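Local coordinates for putative uncharacterized protein (Pseudomonas putida, PDB 4J25) that is a 2-oxoglutarate oxygenase of the prolyl-4-hydroxylase type, thought to use iron to hydroxylate a proline of elongation factor Tu, at residues H49-D54 against A160-N165; V56-A61 against A102-Q107; L123-E128 against R156-V161; L176-A181 against H186-V191. All blocks are in the same frame, centred on the assembly; numbering follows the deposited sequence.

Contact 1 of 4, residues H49-D54 against A160-N165; sequences HFLPAD and AVLYLN. With OGA (N-oxalylglycine), chain J.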
loop_
_atom_site.group_PDB
_atom_site.type_symbol
_atom_site.label_atom_id
_atom_site.label_comp_id
_atom_site.label_asym_id
_atom_site.label_seq_id
_atom_site.Cartn_x
_atom_site.Cartn_y
_atom_site.Cartn_z
ATOM N N HIS A 49 3.806 -11.778 2.605
ATOM C CA HIS A 49 4.314 -11.833 3.971
ATOM C C HIS A 49 5.293 -10.695 4.272
ATOM O O HIS A 49 6.383 -10.916 4.804
ATOM C CB HIS A 49 4.966 -13.189 4.203
ATOM C CG HIS A 49 4.066 -14.337 3.872
ATOM N ND1 HIS A 49 2.807 -14.473 4.420
ATOM C CD2 HIS A 49 4.226 -15.388 3.034
ATOM C CE1 HIS A 49 2.240 -15.571 3.950
ATOM N NE2 HIS A 49 3.079 -16.143 3.107
ATOM N N PHE A 50 4.884 -9.474 3.939
ATOM C CA PHE A 50 5.723 -8.301 4.158
ATOM C C PHE A 50 5.980 -8.065 5.652
ATOM O O PHE A 50 7.026 -7.549 6.043
ATOM C CB PHE A 50 5.099 -7.058 3.509
ATOM C CG PHE A 50 5.983 -5.855 3.583
ATOM C CD1 PHE A 50 7.146 -5.802 2.845
ATOM C CD2 PHE A 50 5.672 -4.799 4.434
ATOM C CE1 PHE A 50 7.997 -4.697 2.933
ATOM C CE2 PHE A 50 6.503 -3.701 4.526
ATOM C CZ PHE A 50 7.675 -3.650 3.764
ATOM N N LEU A 51 5.031 -8.472 6.482
ATOM C CA LEU A 51 5.154 -8.283 7.914
ATOM C C LEU A 51 4.725 -9.557 8.622
ATOM O O LEU A 51 3.947 -10.339 8.079
ATOM C CB LEU A 51 4.302 -7.093 8.362
ATOM C CG LEU A 51 4.735 -5.728 7.811
ATOM C CD1 LEU A 51 3.706 -4.670 8.160
ATOM C CD2 LEU A 51 6.114 -5.301 8.305
ATOM N N PRO A 52 5.235 -9.780 9.837
ATOM C CA PRO A 52 4.847 -11.011 10.530
ATOM C C PRO A 52 3.343 -11.072 10.768
ATOM O O PRO A 52 2.701 -10.046 10.956
ATOM C CB PRO A 52 5.623 -10.940 11.853
ATOM C CG PRO A 52 6.000 -9.506 12.020
ATOM C CD PRO A 52 6.115 -8.924 10.649
ATOM N N ALA A 53 2.792 -12.281 10.771
ATOM C CA ALA A 53 1.350 -12.461 10.862
ATOM C C ALA A 53 0.704 -11.773 12.070
ATOM O O ALA A 53 -0.407 -11.267 11.955
ATOM C CB ALA A 53 1.012 -13.942 10.844
ATOM N N ASP A 54 1.367 -11.754 13.225
ATOM C CA ASP A 54 0.746 -11.173 14.422
ATOM C C ASP A 54 0.541 -9.667 14.254
ATOM O O ASP A 54 -0.454 -9.126 14.743
ATOM C CB ASP A 54 1.555 -11.466 15.699
ATOM C CG ASP A 54 1.217 -12.821 16.307
ATOM O OD1 ASP A 54 0.562 -13.638 15.622
ATOM O OD2 ASP A 54 1.605 -13.067 17.477
ATOM N N ALA A 160 1.467 2.546 -2.044
ATOM C CA ALA A 160 1.717 1.315 -1.324
ATOM C C ALA A 160 0.446 0.923 -0.581
ATOM O O ALA A 160 -0.149 1.730 0.143
ATOM C CB ALA A 160 2.884 1.484 -0.364
ATOM N N VAL A 161 0.027 -0.314 -0.795
ATOM C CA VAL A 161 -1.158 -0.859 -0.163
ATOM C C VAL A 161 -0.773 -2.141 0.552
ATOM O O VAL A 161 -0.177 -3.035 -0.061
ATOM C CB VAL A 161 -2.226 -1.240 -1.197
ATOM C CG1 VAL A 161 -3.564 -1.484 -0.491
ATOM C CG2 VAL A 161 -2.362 -0.190 -2.234
ATOM N N LEU A 162 -1.116 -2.232 1.837
ATOM C CA LEU A 162 -0.929 -3.463 2.597
ATOM C C LEU A 162 -2.297 -4.115 2.812
ATOM O O LEU A 162 -3.234 -3.464 3.280
ATOM C CB LEU A 162 -0.235 -3.187 3.944
ATOM C CG LEU A 162 -0.036 -4.441 4.829
ATOM C CD1 LEU A 162 1.022 -5.364 4.278
ATOM C CD2 LEU A 162 0.328 -4.031 6.236
ATOM N N TYR A 163 -2.437 -5.384 2.438
ATOM C CA TYR A 163 -3.718 -6.070 2.639
ATOM C C TYR A 163 -3.734 -6.848 3.961
ATOM O O TYR A 163 -2.695 -7.238 4.484
ATOM C CB TYR A 163 -4.091 -6.943 1.424
ATOM C CG TYR A 163 -4.191 -6.112 0.159
ATOM C CD1 TYR A 163 -5.241 -5.233 -0.031
ATOM C CD2 TYR A 163 -3.217 -6.180 -0.820
ATOM C CE1 TYR A 163 -5.320 -4.445 -1.170
ATOM C CE2 TYR A 163 -3.296 -5.397 -1.960
ATOM C CZ TYR A 163 -4.356 -4.545 -2.127
ATOM O OH TYR A 163 -4.436 -3.760 -3.250
ATOM N N LEU A 164 -4.932 -7.045 4.498
ATOM C CA LEU A 164 -5.100 -7.434 5.893
ATOM C C LEU A 164 -6.073 -8.593 6.089
ATOM O O LEU A 164 -6.466 -8.889 7.215
ATOM C CB LEU A 164 -5.630 -6.241 6.669
ATOM C CG LEU A 164 -4.753 -4.987 6.644
ATOM C CD1 LEU A 164 -5.437 -3.851 7.367
ATOM C CD2 LEU A 164 -3.394 -5.285 7.255
ATOM N N ASN A 165 -6.470 -9.253 5.006
ATOM C CA ASN A 165 -7.576 -10.205 5.108
ATOM C C ASN A 165 -7.144 -11.658 5.200
ATOM O O ASN A 165 -6.547 -12.210 4.273
ATOM C CB ASN A 165 -8.513 -10.025 3.932
ATOM C CG ASN A 165 -8.866 -8.584 3.706
ATOM O OD1 ASN A 165 -9.610 -7.981 4.484
ATOM N ND2 ASN A 165 -8.334 -8.011 2.628
HETATM C C1 OGA J . -6.596 3.726 -3.577
HETATM C C2 OGA J . -6.579 2.359 -4.187
HETATM C C4 OGA J . -6.602 -0.100 -3.954
HETATM C C5 OGA J . -6.670 -1.198 -2.947
HETATM O O1 OGA J . -6.911 3.819 -2.355
HETATM O O2 OGA J . -6.277 4.757 -4.270
HETATM O "O2'" OGA J . -6.507 2.240 -5.402
HETATM O O3 OGA J . -6.149 -2.309 -3.214
HETATM N N1 OGA J . -6.636 1.187 -3.343
HETATM O O4 OGA J . -7.239 -1.023 -1.837
#
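Leu51 and Leu162 meet methyl to methyl, CD1 of Leu51 lying 3.9 Å from CD2 of Leu162, their side chains slanted across one another. Phe50 adds a looser touch, with its CB rather than its ring 4.5 Å from Leu162 CD1. Leu162 extends away from its own backbone N (chi1 178°) and thereby sends one methyl to each of these neighbours; all three residues are buried. Backbone hydrogen bonds tie Phe50 to Gly193 and Leu162 to Leu217. Val161 and Tyr163, flanking Leu162 on its strand, line the N-oxalylglycine pocket, and Val161 CG1 is 3.8 Å from ligand atom O3. Strand 156-163 runs between strands 195-199 and 214-222 in the larger sheet of the double-stranded beta-helix, while Leu59 of helix 53-67 and Tyr108 of helix 103-123 also pack on Leu162.

Contact 2 of 4, residues V56-A61 against A102-Q107; sequences VRALAA and AEACDQ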
loop_
_atom_site.group_PDB
_atom_site.type_symbol
_atom_site.label_atom_id
_atom_site.label_comp_id
_atom_site.label_asym_id
_atom_site.label_seq_id
_atom_site.Cartn_x
_atom_site.Cartn_y
_atom_site.Cartn_z
ATOM N N VAL A 56 0.233 -8.033 11.245
ATOM C CA VAL A 56 -0.844 -7.908 10.265
ATOM C C VAL A 56 -2.222 -8.067 10.910
ATOM O O VAL A 56 -3.166 -7.347 10.560
ATOM C CB VAL A 56 -0.696 -8.932 9.121
ATOM C CG1 VAL A 56 -1.887 -8.853 8.167
ATOM C CG2 VAL A 56 0.609 -8.696 8.353
ATOM N N ARG A 57 -2.351 -9.015 11.839
ATOM C CA ARG A 57 -3.623 -9.196 12.547
ATOM C C ARG A 57 -3.957 -8.000 13.415
ATOM O O ARG A 57 -5.115 -7.589 13.482
ATOM C CB ARG A 57 -3.624 -10.461 13.405
ATOM C CG ARG A 57 -3.693 -11.724 12.596
ATOM C CD ARG A 57 -4.065 -12.921 13.458
ATOM N NE ARG A 57 -3.569 -14.147 12.855
ATOM C CZ ARG A 57 -2.331 -14.608 13.006
ATOM N NH1 ARG A 57 -1.461 -13.950 13.761
ATOM N NH2 ARG A 57 -1.963 -15.735 12.406
ATOM N N ALA A 58 -2.938 -7.437 14.061
ATOM C CA ALA A 58 -3.115 -6.245 14.890
ATOM C C ALA A 58 -3.526 -5.031 14.041
ATOM O O ALA A 58 -4.294 -4.167 14.489
ATOM C CB ALA A 58 -1.836 -5.954 15.650
ATOM N N LEU A 59 -3.005 -4.963 12.817
ATOM C CA LEU A 59 -3.384 -3.920 11.866
ATOM C C LEU A 59 -4.813 -4.121 11.393
ATOM O O LEU A 59 -5.560 -3.165 11.284
ATOM C CB LEU A 59 -2.418 -3.904 10.673
ATOM C CG LEU A 59 -1.027 -3.351 10.993
ATOM C CD1 LEU A 59 -0.046 -3.542 9.847
ATOM C CD2 LEU A 59 -1.114 -1.877 11.364
ATOM N N ALA A 60 -5.189 -5.366 11.106
ATOM C CA ALA A 60 -6.576 -5.675 10.776
ATOM C C ALA A 60 -7.496 -5.213 11.905
ATOM O O ALA A 60 -8.554 -4.637 11.663
ATOM C CB ALA A 60 -6.750 -7.171 10.513
ATOM N N ALA A 61 -7.067 -5.433 13.144
ATOM C CA ALA A 61 -7.861 -5.053 14.307
ATOM C C ALA A 61 -8.031 -3.537 14.409
ATOM O O ALA A 61 -9.115 -3.050 14.749
ATOM C CB ALA A 61 -7.227 -5.609 15.608
ATOM N N ALA A 102 -1.169 4.081 17.712
ATOM C CA ALA A 102 -1.297 2.674 18.085
ATOM C C ALA A 102 0.005 1.977 17.773
ATOM O O ALA A 102 0.701 2.354 16.831
ATOM C CB ALA A 102 -2.435 2.017 17.315
ATOM N N GLU A 103 0.324 0.954 18.551
ATOM C CA GLU A 103 1.558 0.192 18.387
ATOM C C GLU A 103 1.731 -0.428 16.997
ATOM O O GLU A 103 2.803 -0.346 16.407
ATOM C CB GLU A 103 1.623 -0.930 19.442
ATOM C CG GLU A 103 2.865 -1.804 19.325
ATOM C CD GLU A 103 4.125 -1.047 19.638
ATOM O OE1 GLU A 103 4.072 -0.174 20.525
ATOM O OE2 GLU A 103 5.164 -1.321 19.004
ATOM N N ALA A 104 0.683 -1.077 16.502
ATOM C CA ALA A 104 0.746 -1.743 15.215
ATOM C C ALA A 104 1.072 -0.712 14.122
ATOM O O ALA A 104 1.927 -0.936 13.267
ATOM C CB ALA A 104 -0.581 -2.456 14.928
ATOM N N CYS A 105 0.402 0.428 14.174
ATOM C CA CYS A 105 0.624 1.467 13.176
ATOM C C CYS A 105 2.058 2.020 13.235
ATOM O O CYS A 105 2.661 2.301 12.190
ATOM C CB CYS A 105 -0.394 2.594 13.344
ATOM S SG CYS A 105 -2.141 2.099 13.186
ATOM N N ASP A 106 2.598 2.167 14.446
ATOM C CA ASP A 106 3.935 2.720 14.646
ATOM C C ASP A 106 4.957 1.828 13.971
ATOM O O ASP A 106 5.919 2.306 13.364
ATOM C CB ASP A 106 4.286 2.828 16.141
ATOM C CG ASP A 106 3.647 4.023 16.828
ATOM O OD1 ASP A 106 2.785 4.695 16.232
ATOM O OD2 ASP A 106 4.010 4.287 17.993
ATOM N N GLN A 107 4.754 0.523 14.092
ATOM C CA GLN A 107 5.645 -0.444 13.481
ATOM C C GLN A 107 5.507 -0.420 11.944
ATOM O O GLN A 107 6.488 -0.559 11.224
ATOM C CB GLN A 107 5.345 -1.826 14.024
ATOM C CG GLN A 107 5.692 -1.987 15.500
ATOM C CD GLN A 107 5.635 -3.435 15.947
ATOM O OE1 GLN A 107 5.967 -4.344 15.189
ATOM N NE2 GLN A 107 5.212 -3.655 17.184
#
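A face of the flat peptide group joining Ala104 to Cys105 is covered by Leu59, whose methyl CD2 stands almost straight above the carbonyl carbon, 3.7 Å from Ala104 C. The motif is a helix-helix packing on the outside of the double-stranded beta-helix. A second pair of flat groups, the Gln107 amide and the Glu103 carboxylate, meets edge-on one turn apart on helix 103-123, Gln107 NE2 donating to Glu103 OE2 nearly in the amide plane at 3.0 Å. That oxygen receives the amide on its anti lone pair and is also bonded by Ser23 OG. The short axes of 56-61 and 103-107 approach to 9.0 Å at a signed crossing angle of -121°. At the crossing the small Ala104, two residues after the N-cap Ala102, points at the other helix. Leu59 places CG beside its backbone N (chi1 -72°), which swings the end of the side chain toward the partner helix although the base of the residue does not point there. Beneath the crossing, Leu59 and Cys105 both rest on Phe134 of strand 129-137, joining the helix pair to the sheet. Ala104 CB is thus flanked by two apolar groups, Leu59 CD2 at 3.6 Å and Ala58 CB at 3.8 Å.

Contact 3 of 4, residues L123-E128 against R156-V161; sequences LFLGLE and RMVSAV. With OGA (N-oxalylglycine), chain J.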
loop_
_atom_site.group_PDB
_atom_site.type_symbol
_atom_site.label_atom_id
_atom_site.label_comp_id
_atom_site.label_asym_id
_atom_site.label_seq_id
_atom_site.Cartn_x
_atom_site.Cartn_y
_atom_site.Cartn_z
ATOM N N LEU A 123 16.459 5.307 -6.355
ATOM C CA LEU A 123 15.741 5.992 -7.433
ATOM C C LEU A 123 15.763 7.527 -7.345
ATOM O O LEU A 123 15.204 8.188 -8.220
ATOM C CB LEU A 123 14.281 5.577 -7.441
ATOM C CG LEU A 123 13.973 4.075 -7.438
ATOM C CD1 LEU A 123 12.491 3.892 -7.492
ATOM C CD2 LEU A 123 14.638 3.387 -8.590
ATOM N N PHE A 124 16.349 8.081 -6.286
ATOM C CA PHE A 124 16.623 9.529 -6.207
ATOM C C PHE A 124 15.375 10.369 -6.294
ATOM O O PHE A 124 15.400 11.443 -6.891
ATOM C CB PHE A 124 17.553 9.957 -7.341
ATOM C CG PHE A 124 18.591 8.939 -7.668
ATOM C CD1 PHE A 124 19.655 8.729 -6.822
ATOM C CD2 PHE A 124 18.490 8.177 -8.804
ATOM C CE1 PHE A 124 20.608 7.778 -7.106
ATOM C CE2 PHE A 124 19.439 7.223 -9.097
ATOM C CZ PHE A 124 20.490 7.014 -8.241
ATOM N N LEU A 125 14.290 9.889 -5.690
ATOM C CA LEU A 125 12.988 10.541 -5.820
ATOM C C LEU A 125 12.757 11.706 -4.852
ATOM O O LEU A 125 11.789 12.442 -5.011
ATOM C CB LEU A 125 11.851 9.520 -5.654
ATOM C CG LEU A 125 11.688 8.500 -6.779
ATOM C CD1 LEU A 125 10.470 7.594 -6.555
ATOM C CD2 LEU A 125 11.591 9.221 -8.129
ATOM N N GLY A 126 13.609 11.878 -3.847
ATOM C CA GLY A 126 13.417 12.992 -2.925
ATOM C C GLY A 126 12.152 12.925 -2.069
ATOM O O GLY A 126 11.572 13.951 -1.685
ATOM N N LEU A 127 11.720 11.710 -1.760
ATOM C CA LEU A 127 10.511 11.497 -0.971
ATOM C C LEU A 127 10.694 12.034 0.454
ATOM O O LEU A 127 11.609 11.621 1.167
ATOM C CB LEU A 127 10.181 10.013 -0.917
ATOM C CG LEU A 127 9.938 9.295 -2.247
ATOM C CD1 LEU A 127 9.875 7.803 -2.038
ATOM C CD2 LEU A 127 8.672 9.810 -2.874
ATOM N N GLU A 128 9.819 12.939 0.868
ATOM C CA GLU A 128 9.938 13.554 2.191
ATOM C C GLU A 128 9.116 12.831 3.258
ATOM O O GLU A 128 9.461 12.874 4.442
ATOM C CB GLU A 128 9.491 15.009 2.143
ATOM C CG GLU A 128 8.032 15.187 1.765
ATOM C CD GLU A 128 7.502 16.560 2.132
ATOM O OE1 GLU A 128 8.260 17.550 1.985
ATOM O OE2 GLU A 128 6.335 16.645 2.580
ATOM N N ARG A 156 2.222 12.905 -4.709
ATOM C CA ARG A 156 2.298 11.464 -4.522
ATOM C C ARG A 156 3.066 10.834 -5.662
ATOM O O ARG A 156 2.721 10.983 -6.826
ATOM C CB ARG A 156 0.897 10.881 -4.357
ATOM C CG ARG A 156 0.143 11.623 -3.281
ATOM C CD ARG A 156 -1.189 11.036 -2.944
ATOM N NE ARG A 156 -2.085 10.942 -4.086
ATOM C CZ ARG A 156 -3.292 10.383 -4.027
ATOM N NH1 ARG A 156 -3.744 9.887 -2.878
ATOM N NH2 ARG A 156 -4.049 10.324 -5.105
ATOM N N MET A 157 4.147 10.159 -5.304
ATOM C CA MET A 157 5.080 9.598 -6.262
ATOM C C MET A 157 5.031 8.067 -6.292
ATOM O O MET A 157 5.250 7.461 -7.327
ATOM C CB MET A 157 6.503 10.015 -5.908
ATOM C CG MET A 157 6.759 11.507 -5.976
ATOM S SD MET A 157 6.334 12.187 -7.604
ATOM C CE MET A 157 7.579 11.416 -8.617
ATOM N N VAL A 158 4.794 7.444 -5.143
ATOM C CA VAL A 158 4.788 5.994 -5.062
ATOM C C VAL A 158 3.648 5.570 -4.158
ATOM O O VAL A 158 3.483 6.123 -3.089
ATOM C CB VAL A 158 6.106 5.431 -4.458
ATOM C CG1 VAL A 158 6.040 3.887 -4.382
ATOM C CG2 VAL A 158 7.342 5.894 -5.255
ATOM N N SER A 159 2.883 4.582 -4.591
ATOM C CA SER A 159 1.717 4.109 -3.867
ATOM C C SER A 159 2.061 2.803 -3.198
ATOM O O SER A 159 2.841 2.034 -3.723
ATOM C CB SER A 159 0.562 3.858 -4.833
ATOM O OG SER A 159 0.276 5.022 -5.581
ATOM N N ALA A 160 1.467 2.546 -2.044
ATOM C CA ALA A 160 1.717 1.315 -1.324
ATOM C C ALA A 160 0.446 0.923 -0.581
ATOM O O ALA A 160 -0.149 1.730 0.143
ATOM C CB ALA A 160 2.884 1.484 -0.364
ATOM N N VAL A 161 0.027 -0.314 -0.795
ATOM C CA VAL A 161 -1.158 -0.859 -0.163
ATOM C C VAL A 161 -0.773 -2.141 0.552
ATOM O O VAL A 161 -0.177 -3.035 -0.061
ATOM C CB VAL A 161 -2.226 -1.240 -1.197
ATOM C CG1 VAL A 161 -3.564 -1.484 -0.491
ATOM C CG2 VAL A 161 -2.362 -0.190 -2.234
HETATM C C1 OGA J . -6.596 3.726 -3.577
HETATM C C2 OGA J . -6.579 2.359 -4.187
HETATM C C4 OGA J . -6.602 -0.100 -3.954
HETATM C C5 OGA J . -6.670 -1.198 -2.947
HETATM O O1 OGA J . -6.911 3.819 -2.355
HETATM O O2 OGA J . -6.277 4.757 -4.270
HETATM O "O2'" OGA J . -6.507 2.240 -5.402
HETATM O O3 OGA J . -6.149 -2.309 -3.214
HETATM N N1 OGA J . -6.636 1.187 -3.343
HETATM O O4 OGA J . -7.239 -1.023 -1.837
#
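Met157 and Leu125 bury the most surface here, each against a different partner: Met157 against Leu127, Leu125 against Val158. The motif behind this is a classic beta bulge in strand 156-163 of the double-stranded beta-helix, where Met157 and Val158 together face Phe221 of the neighbouring strand 214-222. Because of the bulge, two consecutive side chains both point toward the loop 123-128, instead of the second turning to the other side of the sheet. Met157 touches with the root of its side chain: its CB lies 3.7 Å from Leu127 CD2 and its CG 4.0 Å from the same methyl. Beyond CG the chain folds back twice (chi2 -56°, chi3 -67°), so SD and CE lie away from this methyl. Leu127 itself comes in by its tip and packs on Phe221 as well; its backbone N bonds to Asn120 OD1 and its backbone O to Arg116 NH1. On the same strand as Met157, Ser159 OG bonds to Asp148 OD2, a second-shell tie to a residue that binds manganese. Val158 is buried further by Val197 and Leu199 of strand 195-199. The Leu125 and Val158 side chains cross at about a right angle, with Leu125 CD1 3.8 Å from Val158 CG2.

Contact 4 of 4, residues L176-A181 against H186-V191; sequences LRMFLA and HDVEPV. With OGA (N-oxalylglycine), chain J.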
loop_
_atom_site.group_PDB
_atom_site.type_symbol
_atom_site.label_atom_id
_atom_site.label_comp_id
_atom_site.label_asym_id
_atom_site.label_seq_id
_atom_site.Cartn_x
_atom_site.Cartn_y
_atom_site.Cartn_z
ATOM N N LEU A 176 -7.192 -6.208 -6.518
ATOM C CA LEU A 176 -6.652 -5.022 -7.170
ATOM C C LEU A 176 -6.230 -5.463 -8.579
ATOM O O LEU A 176 -5.493 -6.432 -8.719
ATOM C CB LEU A 176 -5.435 -4.493 -6.417
ATOM C CG LEU A 176 -4.695 -3.295 -7.032
ATOM C CD1 LEU A 176 -5.544 -2.045 -6.912
ATOM C CD2 LEU A 176 -3.336 -3.086 -6.371
ATOM N N ARG A 177 -6.722 -4.780 -9.604
ATOM C CA ARG A 177 -6.298 -5.047 -10.985
ATOM C C ARG A 177 -5.439 -3.900 -11.516
ATOM O O ARG A 177 -5.903 -2.776 -11.602
ATOM C CB ARG A 177 -7.512 -5.258 -11.889
ATOM C CG ARG A 177 -7.148 -5.482 -13.355
ATOM C CD ARG A 177 -8.306 -6.033 -14.144
ATOM N NE ARG A 177 -8.631 -7.405 -13.758
ATOM C CZ ARG A 177 -9.729 -8.050 -14.135
ATOM N NH1 ARG A 177 -10.633 -7.451 -14.898
ATOM N NH2 ARG A 177 -9.929 -9.296 -13.749
ATOM N N MET A 178 -4.193 -4.218 -11.873
ATOM C CA MET A 178 -3.205 -3.247 -12.301
ATOM C C MET A 178 -2.973 -3.365 -13.796
ATOM O O MET A 178 -2.788 -4.461 -14.320
ATOM C CB MET A 178 -1.885 -3.503 -11.582
ATOM C CG MET A 178 -2.022 -3.557 -10.068
ATOM S SD MET A 178 -0.582 -4.299 -9.292
ATOM C CE MET A 178 0.565 -2.945 -9.424
ATOM N N PHE A 179 -2.996 -2.226 -14.468
ATOM C CA PHE A 179 -2.800 -2.175 -15.901
ATOM C C PHE A 179 -1.383 -1.769 -16.186
ATOM O O PHE A 179 -0.980 -0.617 -15.989
ATOM C CB PHE A 179 -3.841 -1.256 -16.526
ATOM C CG PHE A 179 -5.237 -1.721 -16.263
ATOM C CD1 PHE A 179 -5.829 -2.666 -17.081
ATOM C CD2 PHE A 179 -5.932 -1.278 -15.163
ATOM C CE1 PHE A 179 -7.103 -3.136 -16.810
ATOM C CE2 PHE A 179 -7.215 -1.742 -14.897
ATOM C CZ PHE A 179 -7.794 -2.676 -15.722
ATOM N N LEU A 180 -0.618 -2.755 -16.643
ATOM C CA LEU A 180 0.817 -2.611 -16.786
ATOM C C LEU A 180 1.125 -2.313 -18.225
ATOM O O LEU A 180 0.213 -2.139 -19.024
ATOM C CB LEU A 180 1.515 -3.882 -16.321
ATOM C CG LEU A 180 1.041 -4.346 -14.949
ATOM C CD1 LEU A 180 1.723 -5.652 -14.536
ATOM C CD2 LEU A 180 1.263 -3.240 -13.902
ATOM N N ALA A 181 2.411 -2.227 -18.550
ATOM C CA ALA A 181 2.832 -1.867 -19.899
ATOM C C ALA A 181 2.442 -2.969 -20.871
ATOM O O ALA A 181 2.231 -4.104 -20.465
ATOM C CB ALA A 181 4.333 -1.647 -19.929
ATOM N N HIS A 186 -2.594 -7.429 -14.344
ATOM C CA HIS A 186 -2.236 -8.304 -13.221
ATOM C C HIS A 186 -3.181 -8.087 -12.043
ATOM O O HIS A 186 -3.293 -6.964 -11.551
ATOM C CB HIS A 186 -0.800 -8.017 -12.765
ATOM C CG HIS A 186 -0.335 -8.879 -11.629
ATOM N ND1 HIS A 186 -0.292 -10.253 -11.713
ATOM C CD2 HIS A 186 0.104 -8.569 -10.383
ATOM C CE1 HIS A 186 0.152 -10.756 -10.579
ATOM N NE2 HIS A 186 0.402 -9.754 -9.754
ATOM N N ASP A 187 -3.857 -9.156 -11.603
ATOM C CA ASP A 187 -4.697 -9.117 -10.419
ATOM C C ASP A 187 -3.882 -9.422 -9.157
ATOM O O ASP A 187 -3.068 -10.338 -9.141
ATOM C CB ASP A 187 -5.835 -10.137 -10.535
ATOM C CG ASP A 187 -6.884 -9.718 -11.543
ATOM O OD1 ASP A 187 -6.692 -8.661 -12.169
ATOM O OD2 ASP A 187 -7.894 -10.434 -11.717
ATOM N N VAL A 188 -4.122 -8.656 -8.099
ATOM C CA VAL A 188 -3.627 -9.005 -6.779
ATOM C C VAL A 188 -4.786 -9.350 -5.844
ATOM O O VAL A 188 -5.689 -8.538 -5.647
ATOM C CB VAL A 188 -2.832 -7.832 -6.167
ATOM C CG1 VAL A 188 -2.293 -8.220 -4.778
ATOM C CG2 VAL A 188 -1.697 -7.458 -7.065
ATOM N N GLU A 189 -4.775 -10.546 -5.267
ATOM C CA GLU A 189 -5.747 -10.887 -4.234
ATOM C C GLU A 189 -5.327 -10.206 -2.940
ATOM O O GLU A 189 -4.161 -10.244 -2.578
ATOM C CB GLU A 189 -5.868 -12.404 -4.008
ATOM C CG GLU A 189 -6.473 -13.149 -5.182
ATOM C CD GLU A 189 -6.867 -14.583 -4.853
ATOM O OE1 GLU A 189 -7.069 -14.901 -3.656
ATOM O OE2 GLU A 189 -6.977 -15.392 -5.806
ATOM N N PRO A 190 -6.278 -9.580 -2.251
ATOM C CA PRO A 190 -6.004 -8.803 -1.031
ATOM C C PRO A 190 -5.783 -9.703 0.189
ATOM O O PRO A 190 -6.489 -9.608 1.190
ATOM C CB PRO A 190 -7.268 -7.971 -0.885
ATOM C CG PRO A 190 -8.351 -8.905 -1.407
ATOM C CD PRO A 190 -7.718 -9.623 -2.566
ATOM N N VAL A 191 -4.766 -10.550 0.083
ATOM C CA VAL A 191 -4.416 -11.562 1.075
ATOM C C VAL A 191 -3.571 -10.975 2.209
ATOM O O VAL A 191 -2.679 -10.163 1.981
ATOM C CB VAL A 191 -3.631 -12.679 0.375
ATOM C CG1 VAL A 191 -2.940 -13.599 1.371
ATOM C CG2 VAL A 191 -4.568 -13.463 -0.526
HETATM C C1 OGA J . -6.596 3.726 -3.577
HETATM C C2 OGA J . -6.579 2.359 -4.187
HETATM C C4 OGA J . -6.602 -0.100 -3.954
HETATM C C5 OGA J . -6.670 -1.198 -2.947
HETATM O O1 OGA J . -6.911 3.819 -2.355
HETATM O O2 OGA J . -6.277 4.757 -4.270
HETATM O "O2'" OGA J . -6.507 2.240 -5.402
HETATM O O3 OGA J . -6.149 -2.309 -3.214
HETATM N N1 OGA J . -6.636 1.187 -3.343
HETATM O O4 OGA J . -7.239 -1.023 -1.837
#
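Arg177 starts out extended (chi1 178°) and then bends at chi3 (-69°), while Asp187 keeps CG beside its own N (chi1 -72°), so that guanidinium and carboxylate lie side by side and nearly coplanar. The frame is a beta hairpin of strands 176-179 and 185-188 in the smaller sheet of the double-stranded beta-helix. Arg177 forms a side-on, two-pronged salt bridge, NE to Asp187 OD1 at 2.8 Å and NH2 to Asp187 OD2 at 3.1 Å, both on syn lone pairs; OD2 also takes Gln175 NE2. A leucine in place of Arg177 would probably leave the Asp187 carboxylate without its charged mate and less firmly fixed in its rotation, with the Gln175 bond at OD2 remaining. The backbones of Arg177 and Asp187 form a non-hydrogen-bonded pair, between the hydrogen-bonded pairs Leu176-Val188 and Met178-His186. On the other face Met178 SD lies 4.0 Å from Val188 CG2 and also near the His186 ring edge; Leu180 CD1 packs on His186 CB at 3.9 Å. Val196 of strand 195-199 packs against this face, touching Leu176, Met178 and Val188. Leu176 lines the ligand pocket, near the metal ligands His205 and His146, and brings CD1 to 3.7 Å from C4 of N-oxalylglycine.

From the N terminus, the turn 49-54 opens contact 1, which closes a long loop only at strand 156-163. Contact 2 falls wholly within that loop, pairing the start of helix 103-123 with helix 53-67 and touching contact 1 through Leu59 and Leu162. Contact 3 starts at the far end of helix 103-123 and returns to the same strand, sharing Ala160 and Val161 with contact 1. Contact 4 follows as a short hairpin and meets contact 1 through Asn165 and Pro190. Contacts 1 and 3 bring the turn before helix 53-67 and the loop after helix 103-123 onto the larger sheet, contact 2 packs the two helices together, and contact 4 lies in the smaller sheet; all but contact 2 reach N-oxalylglycine.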